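Local structure of malate synthase (Haloferax volcanii, 3OYZ) at residues 211-216 with 246-251; 150-155 with 182-187; 101-106 with 142-147. The protein catalyses the magnesium-dependent condensation of acetyl-CoA with glyoxylate and the hydrolysis of the resulting malyl-CoA, giving malate and CoA in the glyoxylate cycle. All coordinates share one frame; numbering follows the deposited sequence. Where two conformers were deposited one is given.

In the fold
The three contacts sample different layers of one TIM barrel. Contact 2 lies in the wall, where the neighbouring parallel strands 152-157 and 183-188 are joined by backbone bonds and buried apolar side chains. Contacts 1 and 3 each join two helices of the surrounding layer. Contact 1, also buried, holds helices 210-223 and 238-249 by a charged cluster around an arginine; contact 3, at the surface, links the C-terminal ends of helices 92-105 and 127-143 through one histidine bond and a few aliphatic touches. Contact 2 meets both others: the carbonyl of Leu186 touches the methyl of Thr216 in contact 1, and Leu151 packs against Thr106 and Leu146 of contact 3.

Contact 1. Residues 211-216 with 246-251; sequences ELRHNT and TDNQAK
Arg213 and Asp247 form a salt bridge between two neighbouring helices in the outer layer of the TIM barrel, 210-223 and 238-249, which follow consecutive strands of the wall. The tight part of the contact is the guanidinium group. Its NH1 nitrogen is shared by two acceptors: it meets OD2 of Asp247 at 2.8 Å, nearly in the guanidinium plane and on the anti lone pair of that oxygen, and OD1 of Asn248 at 2.8 Å, more tilted from the plane. The two bonds approach a straight line to different degrees, 165° at Asp247 and 147° at Asn248. A bend at chi3 (-85°) turns the end of Arg213 so that its chain runs across both acceptor side chains at about a right angle. Asn248 is steadied on its other branch, ND2, by Asp229, while NH2 of Arg213 also reaches the carbonyl of Ala208, so the buried arginine has several partners. In the conformer described, the carbon chain of Lys251 closes this packed side: it sets CE over one guanidinium face, toward its rim, 3.7 Å from NH1 of Arg213, and CD packs 3.8 Å from CB of Arg213. The backbone of His214 packs by the same CD, while its NE2 turns to Glu163 of the second subunit.

The polar end of Lys251 belongs to the looser side. In the same conformer its NZ makes a longer salt bridge to OD2 of Asp247, 3.3 Å, from above the carboxylate plane. The Lys251 carbonyl bonds to Ser217, which helps to bind a potassium ion. Beside the partly exposed Asp247 a water completes the ring: it accepts from NH2 of Arg213 at 2.8 Å and donates to OD2 of Asp247 at 3.1 Å.

Contact 2. Residues 150-155 with 182-187; sequences SLAMSV and RLFLLV
Val155 and Leu186 lie side by side and point the same way, CG2 of the valine 3.7 Å from CD2 of the leucine, on the outward face of two adjacent parallel strands in the TIM-barrel wall. Leu183 comes to the same valine at a slant, its CD2 4.0 Å from CG1 of Val155. Met153 shares this face, which is turned to helix 127-143, where Phe137 and Trp130 cover it. Backbone bonds run from N of Met153 to O of Arg182, N of Phe184 to O of Met153, N of Val155 to O of Leu185 and N of Val187 to O of Val155. The register slips by one residue between the pairs Met153-Leu183 and Val155-Leu186, forming a beta bulge. Here a side chain joins the ladder: the OG of Ser154 accepts the bond from N of Leu185 at 3.0 Å. With chi1 at -71° that oxygen sits beside its own backbone N, where it also touches the CB atoms of Phe184 and Leu185.

Phe184 carries CG of Leu185 over one face of its ring, offset toward the rim, and its ring also meets those of His6 and His82. Farther along, the side chain of Val187 stands about 7 Å from the bound pyruvate, so the strand runs from this bulge toward the active site.

At the opposite end Arg182 reaches back past Met153 to the loop before strand 152-157. CD of Arg182 lies 3.7 Å from CB of Met153, before a bend at chi3 (61°) swings the guanidinium group toward Leu151. Salt bridges to Asp134 and Glu141 and a bond to Thr138 fasten this group to helix 127-143. The carbonyl of Leu151 meets its edge almost exactly in plane, O standing 2.8 Å from NH1 of Arg182.

Contact 3. Residues 101-106 with 142-147; sequences HMLDIT and HEHGLD
His144 makes the one hydrogen bond between the two segments, giving its NE2 proton to the backbone O of Leu103 at 2.8 Å. The carbonyl lies close to the imidazole plane, so the bond leaves the edge of the ring, although it is bent to 147° at the hydrogen and the donor is tilted from the carbonyl plane. Leu103 belongs to the final turn of helix 92-105; within the segment its carbonyl takes a weak bond from N of Thr106, and the histidine adds a shorter one from outside the helix.

A close approach without an assigned bond lies next to it. OG1 of Thr106 stands at the ring edge, in plane, 3.0 Å from CD2 of His144, with its proton given to the O of Met102 at 2.8 Å. A chi1 of 46° places OG1 between the backbone N and the carbonyl carbon, from where it can reach both. The ring is thus met at its edge by two oxygens, and the NE2 bond above all probably limits its rotation.

Looser van der Waals touches flank the bond. CD1 of Leu103 lies 3.8 Å from the ring nitrogen NE2 of His144. The same methyl meets an aliphatic partner, CB of Glu143, at 4.0 Å, while CD1 of Leu146 stands off at 4.3 Å from CB of Thr106. Val140 and Phe119 pack on Thr106 from within the protein.

His144 is the first residue to leave the conformation of helix 127-143, whose chain then turns toward strand 152-157. Two neighbouring helices tied at their C-terminal ends, at the end of the barrel where strands begin and away from the annotated sites, belong to the outer layer of a TIM barrel.

Contact 1. Residues 211-216 with 246-251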
loop_
_atom_site.group_PDB
_atom_site.type_symbol
_atom_site.label_atom_id
_atom_site.label_comp_id
_atom_site.label_asym_id
_atom_site.label_seq_id
_atom_site.Cartn_x
_atom_site.Cartn_y
_atom_site.Cartn_z
ATOM N N GLU A 211 4.924 -1.987 -0.492
ATOM C CA GLU A 211 4.211 -0.808 0.051
ATOM C C GLU A 211 5.107 0.184 0.748
ATOM O O GLU A 211 4.893 1.400 0.611
ATOM C CB GLU A 211 3.082 -1.164 1.039
ATOM C CG GLU A 211 2.029 -2.106 0.429
ATOM C CD GLU A 211 2.399 -3.596 0.495
ATOM O OE1 GLU A 211 3.548 -3.955 0.913
ATOM O OE2 GLU A 211 1.548 -4.414 0.067
ATOM N N LEU A 212 6.127 -0.312 1.447
ATOM C CA LEU A 212 7.081 0.616 2.040
ATOM C C LEU A 212 7.722 1.498 0.974
ATOM O O LEU A 212 7.852 2.687 1.172
ATOM C CB LEU A 212 8.163 -0.107 2.841
ATOM C CG LEU A 212 9.297 0.750 3.360
ATOM C CD1 LEU A 212 8.925 1.915 4.312
ATOM C CD2 LEU A 212 10.498 -0.081 3.858
ATOM N N ARG A 213 8.128 0.889 -0.135
ATOM C CA ARG A 213 8.819 1.589 -1.199
ATOM C C ARG A 213 7.866 2.531 -1.912
ATOM O O ARG A 213 8.237 3.684 -2.124
ATOM C CB ARG A 213 9.405 0.529 -2.164
ATOM C CG ARG A 213 10.585 -0.268 -1.572
ATOM C CD ARG A 213 11.210 -1.151 -2.688
ATOM N NE ARG A 213 10.478 -2.401 -2.781
ATOM C CZ ARG A 213 10.082 -3.041 -3.875
ATOM N NH1 ARG A 213 10.369 -2.643 -5.119
ATOM N NH2 ARG A 213 9.461 -4.193 -3.678
ATOM N N HIS A 214 6.623 2.085 -2.126
ATOM C CA HIS A 214 5.581 2.976 -2.594
ATOM C C HIS A 214 5.418 4.221 -1.707
ATOM O O HIS A 214 5.442 5.362 -2.200
ATOM C CB HIS A 214 4.210 2.311 -2.767
ATOM C CG HIS A 214 3.136 3.277 -3.173
ATOM N ND1 HIS A 214 2.870 3.578 -4.502
ATOM C CD2 HIS A 214 2.302 4.048 -2.440
ATOM C CE1 HIS A 214 1.845 4.413 -4.557
ATOM N NE2 HIS A 214 1.506 4.750 -3.323
ATOM N N ASN A 215 5.237 3.999 -0.419
ATOM C CA ASN A 215 5.083 5.118 0.541
ATOM C C ASN A 215 6.276 6.051 0.700
ATOM O O ASN A 215 6.059 7.249 0.892
ATOM C CB ASN A 215 4.675 4.546 1.901
ATOM C CG ASN A 215 3.325 3.801 1.817
ATOM O OD1 ASN A 215 2.574 3.899 0.820
ATOM N ND2 ASN A 215 3.140 2.886 2.744
ATOM N N THR A 216 7.501 5.523 0.516
ATOM C CA THR A 216 8.713 6.352 0.651
ATOM C C THR A 216 8.853 7.163 -0.645
ATOM O O THR A 216 9.066 8.348 -0.623
ATOM C CB THR A 216 9.906 5.444 0.785
ATOM O OG1 THR A 216 9.633 4.653 1.965
ATOM C CG2 THR A 216 11.217 6.354 0.966
ATOM N N THR A 246 14.702 -2.247 -11.387
ATOM C CA THR A 246 13.622 -2.042 -12.339
ATOM C C THR A 246 12.283 -1.971 -11.620
ATOM O O THR A 246 11.497 -1.100 -11.963
ATOM C CB THR A 246 13.571 -3.173 -13.366
ATOM O OG1 THR A 246 14.789 -3.134 -14.112
ATOM C CG2 THR A 246 12.397 -2.961 -14.277
ATOM N N ASP A 247 12.029 -2.882 -10.683
ATOM C CA ASP A 247 10.802 -2.803 -9.874
ATOM C C ASP A 247 10.685 -1.465 -9.095
ATOM O O ASP A 247 9.650 -0.820 -9.155
ATOM C CB ASP A 247 10.793 -3.971 -8.897
ATOM C CG ASP A 247 9.395 -4.267 -8.378
ATOM O OD1 ASP A 247 8.594 -4.831 -9.148
ATOM O OD2 ASP A 247 9.042 -3.925 -7.229
ATOM N N ASN A 248 11.759 -1.006 -8.450
ATOM C CA ASN A 248 11.837 0.320 -7.819
ATOM C C ASN A 248 11.534 1.479 -8.730
ATOM O O ASN A 248 10.713 2.313 -8.365
ATOM C CB ASN A 248 13.210 0.628 -7.189
ATOM C CG ASN A 248 13.559 -0.327 -6.099
ATOM O OD1 ASN A 248 12.693 -1.063 -5.552
ATOM N ND2 ASN A 248 14.842 -0.334 -5.755
ATOM N N GLN A 249 12.108 1.498 -9.929
ATOM C CA GLN A 249 11.986 2.609 -10.865
ATOM C C GLN A 249 10.504 2.696 -11.259
ATOM O O GLN A 249 10.001 3.788 -11.558
ATOM C CB GLN A 249 12.916 2.373 -12.085
ATOM C CG GLN A 249 14.427 2.574 -11.715
ATOM C CD GLN A 249 15.402 1.793 -12.638
ATOM O OE1 GLN A 249 15.004 1.326 -13.703
ATOM N NE2 GLN A 249 16.642 1.662 -12.231
ATOM N N ALA A 250 9.803 1.582 -11.290
ATOM C CA ALA A 250 8.368 1.666 -11.657
ATOM C C ALA A 250 7.492 2.234 -10.526
ATOM O O ALA A 250 6.325 2.554 -10.774
ATOM C CB ALA A 250 7.810 0.329 -12.106
ATOM N N LYS A 251 8.069 2.379 -9.328
ATOM C CA LYS A 251 7.421 3.020 -8.169
ATOM C C LYS A 251 7.910 4.462 -8.046
ATOM O O LYS A 251 7.468 5.194 -7.175
ATOM C CB LYS A 251 7.775 2.285 -6.863
ATOM C CG LYS A 251 7.374 0.796 -6.838
ATOM C CD LYS A 251 7.730 0.125 -5.522
ATOM C CE LYS A 251 6.971 -1.173 -5.277
ATOM N NZ LYS A 251 6.529 -1.963 -6.455
HETATM O O HOH W 1 8.504 -6.284 -5.275
#

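Contact 2. Residues 150-155 with 182-187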
loop_
_atom_site.group_PDB
_atom_site.type_symbol
_atom_site.label_atom_id
_atom_site.label_comp_id
_atom_site.label_asym_id
_atom_site.label_seq_id
_atom_site.Cartn_x
_atom_site.Cartn_y
_atom_site.Cartn_z
ATOM N N SER A 150 22.720 24.537 5.963
ATOM C CA SER A 150 23.663 24.113 4.924
ATOM C C SER A 150 24.009 22.624 5.009
ATOM O O SER A 150 24.372 21.996 3.991
ATOM C CB SER A 150 24.928 24.987 5.000
ATOM O OG SER A 150 25.652 24.714 6.197
ATOM N N LEU A 151 23.918 22.010 6.185
ATOM C CA LEU A 151 24.053 20.554 6.205
ATOM C C LEU A 151 22.692 19.853 5.921
ATOM O O LEU A 151 21.743 20.026 6.719
ATOM C CB LEU A 151 24.479 20.134 7.603
ATOM C CG LEU A 151 25.930 20.602 7.866
ATOM C CD1 LEU A 151 26.126 20.193 9.278
ATOM C CD2 LEU A 151 26.887 19.791 6.967
ATOM N N ALA A 152 22.628 19.113 4.815
ATOM C CA ALA A 152 21.460 18.320 4.410
ATOM C C ALA A 152 21.234 17.238 5.458
ATOM O O ALA A 152 22.184 16.731 6.046
ATOM C CB ALA A 152 21.675 17.728 2.966
ATOM N N MET A 153 19.980 16.935 5.805
ATOM C CA MET A 153 19.709 15.752 6.615
ATOM C C MET A 153 19.018 14.711 5.745
ATOM O O MET A 153 18.030 15.017 5.071
ATOM C CB MET A 153 18.740 16.138 7.763
ATOM C CG MET A 153 18.343 14.961 8.752
ATOM S SD MET A 153 17.257 15.809 10.009
ATOM C CE MET A 153 16.111 14.496 10.410
ATOM N N SER A 154 19.403 13.453 5.874
ATOM C CA SER A 154 18.746 12.390 5.138
ATOM C C SER A 154 18.335 11.442 6.236
ATOM O O SER A 154 19.073 11.333 7.244
ATOM C CB SER A 154 19.668 11.695 4.102
ATOM O OG SER A 154 19.867 12.663 3.064
ATOM N N VAL A 155 17.225 10.712 6.071
ATOM C CA VAL A 155 16.881 9.823 7.163
ATOM C C VAL A 155 16.715 8.440 6.595
ATOM O O VAL A 155 16.269 8.246 5.463
ATOM C CB VAL A 155 15.576 10.209 7.932
ATOM C CG1 VAL A 155 15.721 11.622 8.469
ATOM C CG2 VAL A 155 14.387 10.245 6.914
ATOM N N ARG A 182 15.960 21.301 5.503
ATOM C CA ARG A 182 17.264 20.626 5.166
ATOM C C ARG A 182 17.162 19.153 4.725
ATOM O O ARG A 182 18.148 18.540 4.255
ATOM C CB ARG A 182 18.191 20.713 6.416
ATOM C CG ARG A 182 17.760 19.770 7.613
ATOM C CD ARG A 182 18.575 19.696 8.916
ATOM N NE ARG A 182 18.667 20.970 9.634
ATOM C CZ ARG A 182 19.650 21.863 9.550
ATOM N NH1 ARG A 182 20.620 21.700 8.668
ATOM N NH2 ARG A 182 19.654 22.942 10.311
ATOM N N LEU A 183 15.965 18.555 4.867
ATOM C CA LEU A 183 15.759 17.188 4.455
ATOM C C LEU A 183 16.075 16.973 2.977
ATOM O O LEU A 183 15.649 17.763 2.139
ATOM C CB LEU A 183 14.305 16.683 4.634
ATOM C CG LEU A 183 14.040 16.393 6.134
ATOM C CD1 LEU A 183 12.471 16.238 6.395
ATOM C CD2 LEU A 183 14.664 14.977 6.466
ATOM N N PHE A 184 16.783 15.870 2.728
ATOM C CA PHE A 184 17.318 15.559 1.385
ATOM C C PHE A 184 16.825 14.171 0.995
ATOM O O PHE A 184 15.908 14.084 0.195
ATOM C CB PHE A 184 18.859 15.677 1.369
ATOM C CG PHE A 184 19.484 15.305 0.033
ATOM C CD1 PHE A 184 18.802 15.538 -1.155
ATOM C CD2 PHE A 184 20.742 14.683 -0.018
ATOM C CE1 PHE A 184 19.303 15.143 -2.426
ATOM C CE2 PHE A 184 21.278 14.284 -1.283
ATOM C CZ PHE A 184 20.571 14.511 -2.458
ATOM N N LEU A 185 17.384 13.097 1.526
ATOM C CA LEU A 185 16.948 11.800 1.022
ATOM C C LEU A 185 16.084 11.113 2.106
ATOM O O LEU A 185 16.343 11.218 3.340
ATOM C CB LEU A 185 18.129 10.820 0.787
ATOM C CG LEU A 185 19.245 11.419 -0.098
ATOM C CD1 LEU A 185 20.432 10.466 -0.100
ATOM C CD2 LEU A 185 18.668 11.421 -1.504
ATOM N N LEU A 186 15.113 10.365 1.593
ATOM C CA LEU A 186 14.340 9.469 2.450
ATOM C C LEU A 186 14.734 8.103 1.954
ATOM O O LEU A 186 14.439 7.739 0.796
ATOM C CB LEU A 186 12.826 9.655 2.208
ATOM C CG LEU A 186 12.371 11.116 2.401
ATOM C CD1 LEU A 186 10.803 11.163 2.061
ATOM C CD2 LEU A 186 12.792 11.595 3.833
ATOM N N VAL A 187 15.354 7.322 2.835
ATOM C CA VAL A 187 15.995 6.109 2.322
ATOM C C VAL A 187 15.426 4.920 3.038
ATOM O O VAL A 187 15.466 4.915 4.233
ATOM C CB VAL A 187 17.543 6.111 2.607
ATOM C CG1 VAL A 187 18.229 4.905 1.997
ATOM C CG2 VAL A 187 18.181 7.392 2.100
#

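Contact 3. Residues 101-106 with 142-147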
loop_
_atom_site.group_PDB
_atom_site.type_symbol
_atom_site.label_atom_id
_atom_site.label_comp_id
_atom_site.label_asym_id
_atom_site.label_seq_id
_atom_site.Cartn_x
_atom_site.Cartn_y
_atom_site.Cartn_z
ATOM N N HIS A 101 29.517 13.172 17.781
ATOM C CA HIS A 101 30.291 12.848 16.568
ATOM C C HIS A 101 30.074 13.863 15.480
ATOM O O HIS A 101 31.083 14.211 14.859
ATOM C CB HIS A 101 30.164 11.383 16.097
ATOM C CG HIS A 101 30.879 10.402 16.987
ATOM N ND1 HIS A 101 30.532 9.071 17.111
ATOM C CD2 HIS A 101 31.935 10.582 17.824
ATOM C CE1 HIS A 101 31.348 8.460 17.960
ATOM N NE2 HIS A 101 32.213 9.359 18.386
ATOM N N MET A 102 28.862 14.413 15.242
ATOM C CA MET A 102 28.712 15.327 14.127
ATOM C C MET A 102 29.396 16.611 14.468
ATOM O O MET A 102 29.873 17.363 13.580
ATOM C CB MET A 102 27.236 15.797 13.860
ATOM C CG MET A 102 26.309 14.720 13.391
ATOM S SD MET A 102 24.598 15.233 12.916
ATOM C CE MET A 102 24.877 16.895 12.459
ATOM N N LEU A 103 29.315 16.933 15.757
ATOM C CA LEU A 103 29.933 18.171 16.188
ATOM C C LEU A 103 31.493 18.097 15.927
ATOM O O LEU A 103 32.079 19.054 15.409
ATOM C CB LEU A 103 29.612 18.334 17.668
ATOM C CG LEU A 103 29.969 19.649 18.374
ATOM C CD1 LEU A 103 29.272 20.896 17.802
ATOM C CD2 LEU A 103 29.734 19.499 19.884
ATOM N N ASP A 104 32.145 16.999 16.295
ATOM C CA ASP A 104 33.597 16.757 16.031
ATOM C C ASP A 104 33.924 16.813 14.547
ATOM O O ASP A 104 34.806 17.580 14.107
ATOM C CB ASP A 104 34.025 15.357 16.518
ATOM C CG ASP A 104 33.932 15.195 18.010
ATOM O OD1 ASP A 104 33.892 16.241 18.699
ATOM O OD2 ASP A 104 33.903 14.031 18.495
ATOM N N ILE A 105 33.167 16.048 13.755
ATOM C CA ILE A 105 33.383 15.978 12.317
ATOM C C ILE A 105 33.303 17.338 11.647
ATOM O O ILE A 105 34.078 17.572 10.703
ATOM C CB ILE A 105 32.513 14.905 11.656
ATOM C CG1 ILE A 105 32.944 13.552 12.221
ATOM C CG2 ILE A 105 32.576 14.972 10.158
ATOM C CD1 ILE A 105 31.918 12.414 12.014
ATOM N N THR A 106 32.447 18.261 12.105
ATOM C CA THR A 106 32.311 19.506 11.337
ATOM C C THR A 106 33.180 20.636 11.875
ATOM O O THR A 106 33.066 21.779 11.446
ATOM C CB THR A 106 30.831 20.037 11.391
ATOM O OG1 THR A 106 30.439 19.947 12.765
ATOM C CG2 THR A 106 29.903 19.076 10.630
ATOM N N HIS A 142 25.415 26.329 14.061
ATOM C CA HIS A 142 25.673 27.561 14.795
ATOM C C HIS A 142 26.996 27.461 15.586
ATOM O O HIS A 142 27.734 28.432 15.643
ATOM C CB HIS A 142 24.508 27.935 15.718
ATOM C CG HIS A 142 23.376 28.599 14.979
ATOM N ND1 HIS A 142 23.200 29.964 14.957
ATOM C CD2 HIS A 142 22.457 28.090 14.120
ATOM C CE1 HIS A 142 22.161 30.262 14.190
ATOM N NE2 HIS A 142 21.703 29.138 13.659
ATOM N N GLU A 143 27.297 26.328 16.183
ATOM C CA GLU A 143 28.490 26.166 17.003
ATOM C C GLU A 143 29.735 26.343 16.097
ATOM O O GLU A 143 30.769 26.783 16.586
ATOM C CB GLU A 143 28.565 24.804 17.691
ATOM C CG GLU A 143 27.631 24.716 18.888
ATOM C CD GLU A 143 27.930 25.802 19.933
ATOM O OE1 GLU A 143 29.120 25.858 20.334
ATOM O OE2 GLU A 143 27.031 26.598 20.331
ATOM N N HIS A 144 29.642 26.127 14.788
ATOM C CA HIS A 144 30.861 26.002 13.981
ATOM C C HIS A 144 30.825 27.055 12.893
ATOM O O HIS A 144 31.567 26.942 11.927
ATOM C CB HIS A 144 31.013 24.606 13.365
ATOM C CG HIS A 144 31.549 23.598 14.325
ATOM N ND1 HIS A 144 32.385 23.953 15.358
ATOM C CD2 HIS A 144 31.403 22.255 14.416
ATOM C CE1 HIS A 144 32.689 22.888 16.079
ATOM N NE2 HIS A 144 32.121 21.840 15.517
ATOM N N GLY A 145 29.965 28.051 13.063
ATOM C CA GLY A 145 29.701 29.086 12.081
ATOM C C GLY A 145 29.407 28.668 10.656
ATOM O O GLY A 145 29.753 29.387 9.710
ATOM N N LEU A 146 28.750 27.526 10.471
ATOM C CA LEU A 146 28.243 27.189 9.140
ATOM C C LEU A 146 26.957 27.925 8.828
ATOM O O LEU A 146 26.250 28.348 9.751
ATOM C CB LEU A 146 28.030 25.678 9.004
ATOM C CG LEU A 146 29.184 24.906 9.635
ATOM C CD1 LEU A 146 28.834 23.452 9.658
ATOM C CD2 LEU A 146 30.491 25.081 8.745
ATOM N N ASP A 147 26.600 28.075 7.555
ATOM C CA ASP A 147 25.338 28.755 7.294
ATOM C C ASP A 147 24.174 27.867 7.807
ATOM O O ASP A 147 24.221 26.633 7.712
ATOM C CB ASP A 147 25.147 29.021 5.808
ATOM C CG ASP A 147 26.108 30.075 5.259
ATOM O OD1 ASP A 147 26.263 31.197 5.810
ATOM O OD2 ASP A 147 26.632 29.792 4.162
#